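PDB 3QV2: 5-cytosine DNA methyltransferase from Entamoeba histolytica, which probably transfers methyl groups from S-adenosyl-L-methionine to carbon 5 of cytosine in tRNA or DNA, as in other C5-methyltransferases of the DNMT2 type. Local coordinates for residues S207-P211 with L271-P276; F222-K227 with S248-E254. All coordinates share one frame; numbering follows the deposited sequence.

After the strand at 172-178 the chain leaves the large mixed sheet and builds a smaller region. Residues 207-211 come first, then helix 212-218 and strand 224-226. Twenty residues without helix or strand separate 222-227 from 248-254. Contact 2 closes this short loop by pairing the two segments. The chain then runs on to 271-276, which returns to 207-211 and closes the larger loop of contact 1. The loop of contact 2 therefore lies wholly within the loop of contact 1, and the two do not cross. They also touch: Arg272 O and Tyr250 N, 2.9 Å apart, form a probable hydrogen bond. Residues 271-276 end at helix 276-282, which leads back toward the cofactor-binding part.

Contact 1 of 2, residues S207-P211 with L271-P276; sequences SYSIP and LRYFTP
Tyr208 has its ring beside its own backbone N (chi1 -77°), and Thr275 has its methyl CG2 anti to the carbonyl carbon. With these torsions the two side chains cross at about a right angle. Thr275 CG2 sits almost exactly over the centre of the Tyr208 ring, 3.9 Å from the centroid, in a CH-pi contact. Pro276 CD comes obliquely to the same ring, 3.8 Å from Tyr208 CE2. A second CH-pi contact lies at the other end. In Ile210, CG1 lies anti to the carbonyl carbon (chi1 -36°), and CD1 stands over the centre of the Tyr273 ring, 3.4 Å from the centroid. The same branch also packs on Leu271, with Ile210 CG1 3.8 Å from Leu271 CB.

The backbones come very close at Ser209 and Arg272, whose CA atoms are 3.6 Å apart. They form a single beta bridge held by two hydrogen bonds. Tyr273 N donates to Tyr208 O at 2.9 Å, and Ile210 N donates to Leu271 O at 3.0 Å. The second donor stands above the carbonyl plane.

The Arg272 side chain touches 207-211 mainly through CB. Its extended chain then leads away, and NH1 bonds to Tyr273 O and forms a salt bridge with Glu278. Thr275 is the N-cap of helix 276-282, and its side chain caps a backbone N there. Thr275 OG1 also bonds to Asp201. The Tyr208 side chain touches Tyr302 in helix 298-306, and its OH makes a weak hydrogen bond to Asp298.

The chemistry is thus divided. Two backbone hydrogen bonds hold the bridge between Ser209 and Arg272, while two aliphatic groups lying over aromatic faces join the side chains. Glu278, held by Arg272 NH1 and Thr275 N, ties the paired loops to the start of helix 276-282.

Contact 2 of 2, residues F222-K227 with S248-E254; sequences FDIVGK and SIYCPIE
Phe222 and Ile249 form the apolar centre. Ile249 CD1 lies over one face of the Phe222 ring, offset toward the rim and 3.7 Å from the centroid. Ile249 CG1 takes the position between its backbone N and carbonyl carbon (chi1 58°), which carries CD1 to the ring. Ile224 packs alongside, with its CG1 3.9 Å from Ile249 CG1 and its CG2 near Cys251 CB.

Next to this cluster strands 224-226 and 249-251 pair in parallel. Ile249 N donates to Asp223 O, Val225 N to Ile249 O, and Cys251 N to Val225 O at 2.8 Å.

The polar edge has two ends. At one, Ser248 OG donates to Asp223 OD2 at 2.7 Å, from above the carboxylate plane. Ser248 OG also bonds to Cys233 N. At the other, the edge of the Tyr250 ring meets Gly226 C and Lys227 N. One water there joins Lys227 N, Tyr250 OH, Cys251 O and Glu254 O. A second links Lys227 NZ to Pro252 O.

This is a two-stranded parallel sheet, in a small region consistent with the target recognition domain of C5-methyltransferases.

Contact 1 of 2, residues S207-P211 with L271-P276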
ATOM      1  N   SER A 207     -10.157 -12.146  22.108  1.00 40.15           N
ATOM      2  CA  SER A 207     -11.146 -11.321  21.425  1.00 40.14           C
ATOM      3  C   SER A 207     -10.898 -11.283  19.922  1.00 37.43           C
ATOM      4  O   SER A 207     -11.637 -10.640  19.177  1.00 35.61           O
ATOM      5  CB  SER A 207     -11.147  -9.897  21.989  1.00 42.89           C
ATOM      6  OG  SER A 207      -9.915  -9.245  21.726  1.00 44.49           O
ATOM      7  N   TYR A 208      -9.852 -11.975  19.481  1.00 34.09           N
ATOM      8  CA  TYR A 208      -9.494 -12.005  18.068  1.00 32.19           C
ATOM      9  C   TYR A 208      -9.871 -13.325  17.399  1.00 32.59           C
ATOM     10  O   TYR A 208      -9.902 -13.420  16.172  1.00 32.61           O
ATOM     11  CB  TYR A 208      -7.998 -11.728  17.880  1.00 31.54           C
ATOM     12  CG  TYR A 208      -7.617 -10.269  18.018  1.00 28.72           C
ATOM     13  CD1 TYR A 208      -7.027  -9.790  19.180  1.00 27.05           C
ATOM     14  CD2 TYR A 208      -7.849  -9.371  16.984  1.00 26.78           C
ATOM     15  CE1 TYR A 208      -6.677  -8.457  19.308  1.00 27.92           C
ATOM     16  CE2 TYR A 208      -7.504  -8.037  17.103  1.00 28.38           C
ATOM     17  CZ  TYR A 208      -6.918  -7.586  18.267  1.00 29.76           C
ATOM     18  OH  TYR A 208      -6.575  -6.258  18.384  1.00 36.15           O
ATOM     19  N   SER A 209     -10.161 -14.337  18.210  1.00 29.56           N
ATOM     20  CA  SER A 209     -10.543 -15.644  17.689  1.00 28.87           C
ATOM     21  C   SER A 209     -11.919 -15.603  17.034  1.00 23.23           C
ATOM     22  O   SER A 209     -12.807 -14.873  17.476  1.00 22.46           O
ATOM     23  CB  SER A 209     -10.508 -16.701  18.797  1.00 35.53           C
ATOM     24  OG  SER A 209     -11.319 -16.320  19.895  1.00 39.33           O
ATOM     25  N   ILE A 210     -12.088 -16.389  15.976  1.00 18.43           N
ATOM     26  CA  ILE A 210     -13.351 -16.436  15.249  1.00 20.08           C
ATOM     27  C   ILE A 210     -14.451 -17.028  16.122  1.00 19.85           C
ATOM     28  O   ILE A 210     -14.299 -18.128  16.655  1.00 24.44           O
ATOM     29  CB  ILE A 210     -13.231 -17.294  13.973  1.00 17.03           C
ATOM     30  CG1 ILE A 210     -11.854 -17.117  13.327  1.00 19.68           C
ATOM     31  CG2 ILE A 210     -14.339 -16.946  12.991  1.00 17.53           C
ATOM     32  CD1 ILE A 210     -11.606 -15.730  12.779  1.00 19.44           C
ATOM     33  N   PRO A 211     -15.565 -16.297  16.274  1.00 20.89           N
ATOM     34  CA  PRO A 211     -16.723 -16.790  17.027  1.00 23.06           C
ATOM     35  C   PRO A 211     -17.228 -18.117  16.460  1.00 22.92           C
ATOM     36  O   PRO A 211     -17.232 -18.305  15.243  1.00 21.90           O
ATOM     37  CB  PRO A 211     -17.768 -15.688  16.816  1.00 23.51           C
ATOM     38  CG  PRO A 211     -16.965 -14.456  16.542  1.00 22.69           C
ATOM     39  CD  PRO A 211     -15.777 -14.933  15.759  1.00 21.86           C
ATOM     40  N   LEU A 271      -8.930 -20.956  15.719  1.00 37.33           N
ATOM     41  CA  LEU A 271      -8.809 -19.986  14.637  1.00 31.52           C
ATOM     42  C   LEU A 271      -9.000 -18.560  15.141  1.00 32.64           C
ATOM     43  O   LEU A 271      -9.834 -18.308  16.011  1.00 32.58           O
ATOM     44  CB  LEU A 271      -9.822 -20.291  13.532  1.00 28.20           C
ATOM     45  CG  LEU A 271      -9.740 -21.685  12.911  1.00 25.34           C
ATOM     46  CD1 LEU A 271     -10.800 -21.859  11.835  1.00 22.47           C
ATOM     47  CD2 LEU A 271      -8.349 -21.943  12.351  1.00 21.95           C
ATOM     48  N   ARG A 272      -8.223 -17.630  14.593  1.00 24.57           N
ATOM     49  CA  ARG A 272      -8.342 -16.221  14.951  1.00 23.62           C
ATOM     50  C   ARG A 272      -7.943 -15.337  13.780  1.00 21.54           C
ATOM     51  O   ARG A 272      -7.201 -15.763  12.895  1.00 18.75           O
ATOM     52  CB  ARG A 272      -7.460 -15.890  16.158  1.00 23.42           C
ATOM     53  CG  ARG A 272      -5.966 -15.961  15.879  1.00 22.47           C
ATOM     54  CD  ARG A 272      -5.159 -15.366  17.023  1.00 22.69           C
ATOM     55  NE  ARG A 272      -3.723 -15.558  16.838  1.00 27.77           N
ATOM     56  CZ  ARG A 272      -2.922 -14.688  16.228  1.00 28.54           C
ATOM     57  NH1 ARG A 272      -3.415 -13.558  15.741  1.00 27.48           N
ATOM     58  NH2 ARG A 272      -1.628 -14.950  16.106  1.00 27.86           N
ATOM     59  N   TYR A 273      -8.438 -14.103  13.774  1.00 22.06           N
ATOM     60  CA  TYR A 273      -7.987 -13.122  12.801  1.00 23.20           C
ATOM     61  C   TYR A 273      -6.578 -12.692  13.167  1.00 24.53           C
ATOM     62  O   TYR A 273      -6.184 -12.757  14.332  1.00 24.03           O
ATOM     63  CB  TYR A 273      -8.892 -11.889  12.797  1.00 25.22           C
ATOM     64  CG  TYR A 273     -10.355 -12.172  12.543  1.00 24.84           C
ATOM     65  CD1 TYR A 273     -10.814 -12.478  11.269  1.00 21.81           C
ATOM     66  CD2 TYR A 273     -11.280 -12.111  13.575  1.00 26.78           C
ATOM     67  CE1 TYR A 273     -12.154 -12.729  11.034  1.00 22.62           C
ATOM     68  CE2 TYR A 273     -12.619 -12.359  13.353  1.00 26.67           C
ATOM     69  CZ  TYR A 273     -13.051 -12.668  12.081  1.00 25.56           C
ATOM     70  OH  TYR A 273     -14.385 -12.915  11.861  1.00 24.48           O
ATOM     71  N   PHE A 274      -5.815 -12.258  12.173  1.00 26.54           N
ATOM     72  CA  PHE A 274      -4.545 -11.605  12.447  1.00 21.93           C
ATOM     73  C   PHE A 274      -4.839 -10.247  13.070  1.00 19.33           C
ATOM     74  O   PHE A 274      -5.797  -9.576  12.686  1.00 18.72           O
ATOM     75  CB  PHE A 274      -3.733 -11.432  11.164  1.00 20.60           C
ATOM     76  CG  PHE A 274      -3.203 -12.722  10.599  1.00 23.11           C
ATOM     77  CD1 PHE A 274      -2.047 -13.292  11.108  1.00 22.44           C
ATOM     78  CD2 PHE A 274      -3.850 -13.358   9.552  1.00 23.78           C
ATOM     79  CE1 PHE A 274      -1.550 -14.474  10.591  1.00 20.87           C
ATOM     80  CE2 PHE A 274      -3.358 -14.541   9.028  1.00 19.93           C
ATOM     81  CZ  PHE A 274      -2.206 -15.100   9.550  1.00 19.95           C
ATOM     82  N   THR A 275      -4.025  -9.844  14.040  1.00 19.98           N
ATOM     83  CA  THR A 275      -4.212  -8.555  14.697  1.00 23.92           C
ATOM     84  C   THR A 275      -3.734  -7.425  13.795  1.00 23.57           C
ATOM     85  O   THR A 275      -2.968  -7.658  12.861  1.00 22.77           O
ATOM     86  CB  THR A 275      -3.442  -8.485  16.026  1.00 25.52           C
ATOM     87  OG1 THR A 275      -2.038  -8.378  15.759  1.00 24.66           O
ATOM     88  CG2 THR A 275      -3.711  -9.723  16.865  1.00 23.56           C
ATOM     89  N   PRO A 276      -4.188  -6.193  14.068  1.00 24.35           N
ATOM     90  CA  PRO A 276      -3.721  -5.038  13.294  1.00 24.46           C
ATOM     91  C   PRO A 276      -2.197  -4.958  13.290  1.00 29.55           C
ATOM     92  O   PRO A 276      -1.587  -4.684  12.255  1.00 31.50           O
ATOM     93  CB  PRO A 276      -4.307  -3.851  14.060  1.00 22.80           C
ATOM     94  CG  PRO A 276      -5.520  -4.397  14.729  1.00 25.12           C
ATOM     95  CD  PRO A 276      -5.189  -5.818  15.082  1.00 24.06           C
TER

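Contact 2 of 2, residues F222-K227 with S248-E254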
ATOM      1  N   PHE A 222     -13.396 -19.262   4.673  1.00 24.04           N
ATOM      2  CA  PHE A 222     -12.127 -18.677   5.087  1.00 24.08           C
ATOM      3  C   PHE A 222     -10.945 -19.316   4.369  1.00 24.87           C
ATOM      4  O   PHE A 222     -10.938 -20.519   4.114  1.00 24.94           O
ATOM      5  CB  PHE A 222     -11.927 -18.838   6.596  1.00 22.66           C
ATOM      6  CG  PHE A 222     -12.676 -17.833   7.424  1.00 22.13           C
ATOM      7  CD1 PHE A 222     -12.280 -16.505   7.448  1.00 22.90           C
ATOM      8  CD2 PHE A 222     -13.757 -18.219   8.198  1.00 22.55           C
ATOM      9  CE1 PHE A 222     -12.959 -15.577   8.216  1.00 23.53           C
ATOM     10  CE2 PHE A 222     -14.440 -17.296   8.969  1.00 22.50           C
ATOM     11  CZ  PHE A 222     -14.040 -15.974   8.977  1.00 24.27           C
ATOM     12  N   ASP A 223      -9.946 -18.502   4.043  1.00 22.79           N
ATOM     13  CA  ASP A 223      -8.651 -19.027   3.641  1.00 22.42           C
ATOM     14  C   ASP A 223      -7.812 -19.148   4.905  1.00 24.73           C
ATOM     15  O   ASP A 223      -7.468 -18.144   5.528  1.00 30.48           O
ATOM     16  CB  ASP A 223      -7.969 -18.101   2.634  1.00 26.43           C
ATOM     17  CG  ASP A 223      -6.617 -18.624   2.190  1.00 26.97           C
ATOM     18  OD1 ASP A 223      -6.557 -19.321   1.156  1.00 32.28           O
ATOM     19  OD2 ASP A 223      -5.615 -18.343   2.881  1.00 21.50           O
ATOM     20  N   ILE A 224      -7.498 -20.379   5.293  1.00 23.15           N
ATOM     21  CA  ILE A 224      -6.832 -20.625   6.568  1.00 24.77           C
ATOM     22  C   ILE A 224      -5.370 -21.027   6.391  1.00 27.22           C
ATOM     23  O   ILE A 224      -5.037 -21.826   5.514  1.00 29.98           O
ATOM     24  CB  ILE A 224      -7.564 -21.709   7.381  1.00 21.69           C
ATOM     25  CG1 ILE A 224      -9.059 -21.392   7.461  1.00 19.22           C
ATOM     26  CG2 ILE A 224      -6.966 -21.830   8.773  1.00 24.62           C
ATOM     27  CD1 ILE A 224      -9.854 -22.402   8.259  1.00 18.11           C
ATOM     28  N   VAL A 225      -4.506 -20.468   7.231  1.00 25.21           N
ATOM     29  CA  VAL A 225      -3.077 -20.751   7.168  1.00 25.74           C
ATOM     30  C   VAL A 225      -2.486 -21.046   8.544  1.00 25.95           C
ATOM     31  O   VAL A 225      -2.998 -20.589   9.566  1.00 23.71           O
ATOM     32  CB  VAL A 225      -2.301 -19.574   6.545  1.00 23.90           C
ATOM     33  CG1 VAL A 225      -2.726 -19.362   5.102  1.00 24.41           C
ATOM     34  CG2 VAL A 225      -2.514 -18.309   7.360  1.00 19.93           C
ATOM     35  N   GLY A 226      -1.406 -21.820   8.556  1.00 28.88           N
ATOM     36  CA  GLY A 226      -0.667 -22.103   9.772  1.00 28.05           C
ATOM     37  C   GLY A 226       0.659 -21.368   9.757  1.00 30.12           C
ATOM     38  O   GLY A 226       1.024 -20.758   8.754  1.00 32.08           O
ATOM     39  N   LYS A 227       1.389 -21.432  10.865  1.00 30.45           N
ATOM     40  CA  LYS A 227       2.631 -20.680  11.005  1.00 32.86           C
ATOM     41  C   LYS A 227       3.668 -21.021   9.937  1.00 32.84           C
ATOM     42  O   LYS A 227       4.628 -20.275   9.742  1.00 33.53           O
ATOM     43  CB  LYS A 227       3.228 -20.883  12.400  1.00 37.11           C
ATOM     44  CG  LYS A 227       3.580 -22.324  12.726  1.00 39.05           C
ATOM     45  CD  LYS A 227       4.058 -22.456  14.161  1.00 42.06           C
ATOM     46  CE  LYS A 227       2.994 -21.982  15.140  1.00 46.85           C
ATOM     47  NZ  LYS A 227       3.435 -22.126  16.557  1.00 49.27           N
ATOM     48  N   SER A 248      -6.642 -13.792   4.972  1.00 21.72           N
ATOM     49  CA  SER A 248      -6.630 -15.114   5.585  1.00 23.83           C
ATOM     50  C   SER A 248      -6.783 -15.011   7.098  1.00 23.60           C
ATOM     51  O   SER A 248      -6.620 -13.936   7.675  1.00 21.56           O
ATOM     52  CB  SER A 248      -5.325 -15.843   5.254  1.00 24.36           C
ATOM     53  OG  SER A 248      -5.113 -15.923   3.856  1.00 25.06           O
ATOM     54  N   ILE A 249      -7.108 -16.133   7.733  1.00 22.91           N
ATOM     55  CA  ILE A 249      -7.086 -16.226   9.190  1.00 19.51           C
ATOM     56  C   ILE A 249      -6.077 -17.290   9.613  1.00 21.13           C
ATOM     57  O   ILE A 249      -5.634 -18.091   8.791  1.00 21.72           O
ATOM     58  CB  ILE A 249      -8.471 -16.546   9.781  1.00 18.76           C
ATOM     59  CG1 ILE A 249      -9.016 -17.855   9.205  1.00 19.17           C
ATOM     60  CG2 ILE A 249      -9.436 -15.397   9.525  1.00 14.64           C
ATOM     61  CD1 ILE A 249     -10.335 -18.278   9.815  1.00 19.08           C
ATOM     62  N   TYR A 250      -5.722 -17.299  10.893  1.00 21.78           N
ATOM     63  CA  TYR A 250      -4.607 -18.115  11.362  1.00 20.21           C
ATOM     64  C   TYR A 250      -5.011 -19.272  12.272  1.00 21.42           C
ATOM     65  O   TYR A 250      -5.852 -19.123  13.158  1.00 20.26           O
ATOM     66  CB  TYR A 250      -3.572 -17.231  12.063  1.00 18.82           C
ATOM     67  CG  TYR A 250      -2.443 -17.990  12.723  1.00 19.76           C
ATOM     68  CD1 TYR A 250      -1.550 -18.740  11.970  1.00 21.02           C
ATOM     69  CD2 TYR A 250      -2.258 -17.940  14.098  1.00 21.19           C
ATOM     70  CE1 TYR A 250      -0.512 -19.431  12.570  1.00 25.06           C
ATOM     71  CE2 TYR A 250      -1.223 -18.625  14.707  1.00 23.05           C
ATOM     72  CZ  TYR A 250      -0.354 -19.369  13.937  1.00 28.58           C
ATOM     73  OH  TYR A 250       0.678 -20.054  14.536  1.00 36.33           O
ATOM     74  N   CYS A 251      -4.393 -20.428  12.038  1.00 22.41           N
ATOM     75  CA  CYS A 251      -4.560 -21.594  12.897  1.00 26.22           C
ATOM     76  C   CYS A 251      -3.254 -21.872  13.632  1.00 26.60           C
ATOM     77  O   CYS A 251      -2.247 -22.207  13.010  1.00 27.38           O
ATOM     78  CB  CYS A 251      -4.968 -22.817  12.070  1.00 28.82           C
ATOM     79  SG  CYS A 251      -5.218 -24.328  13.036  1.00 45.56           S
ATOM     80  N   PRO A 252      -3.272 -21.731  14.965  1.00 27.78           N
ATOM     81  CA  PRO A 252      -2.082 -21.869  15.807  1.00 32.50           C
ATOM     82  C   PRO A 252      -1.818 -23.319  16.196  1.00 37.96           C
ATOM     83  O   PRO A 252      -0.830 -23.602  16.872  1.00 40.58           O
ATOM     84  CB  PRO A 252      -2.445 -21.054  17.059  1.00 32.88           C
ATOM     85  CG  PRO A 252      -3.917 -20.655  16.896  1.00 31.76           C
ATOM     86  CD  PRO A 252      -4.470 -21.460  15.771  1.00 29.69           C
ATOM     87  N   ILE A 253      -2.696 -24.222  15.774  1.00 40.08           N
ATOM     88  CA  ILE A 253      -2.570 -25.632  16.127  1.00 42.02           C
ATOM     89  C   ILE A 253      -1.743 -26.416  15.109  1.00 44.44           C
ATOM     90  O   ILE A 253      -1.047 -27.366  15.466  1.00 44.01           O
ATOM     91  CB  ILE A 253      -3.956 -26.295  16.312  1.00 45.51           C
ATOM     92  CG1 ILE A 253      -4.348 -26.307  17.792  1.00 46.03           C
ATOM     93  CG2 ILE A 253      -3.952 -27.714  15.764  1.00 46.43           C
ATOM     94  CD1 ILE A 253      -4.395 -24.932  18.430  1.00 44.98           C
ATOM     95  N   GLU A 254      -1.808 -26.011  13.845  1.00 47.44           N
ATOM     96  CA  GLU A 254      -1.111 -26.736  12.787  1.00 50.18           C
ATOM     97  C   GLU A 254      -0.123 -25.863  12.026  1.00 47.34           C
ATOM     98  O   GLU A 254      -0.478 -24.781  11.556  1.00 49.12           O
ATOM     99  CB  GLU A 254      -2.116 -27.342  11.807  1.00 56.30           C
ATOM    100  CG  GLU A 254      -3.042 -28.373  12.422  1.00 60.80           C
ATOM    101  CD  GLU A 254      -4.101 -28.857  11.452  1.00 64.95           C
ATOM    102  OE1 GLU A 254      -4.438 -28.108  10.511  1.00 64.12           O
ATOM    103  OE2 GLU A 254      -4.596 -29.989  11.632  1.00 68.41           O
TER
HETATM  104  O   HOH W   1       0.260 -22.803  13.451  1.00 30.39           O
HETATM  105  O   HOH W   2       0.958 -21.334  17.807  1.00 40.86           O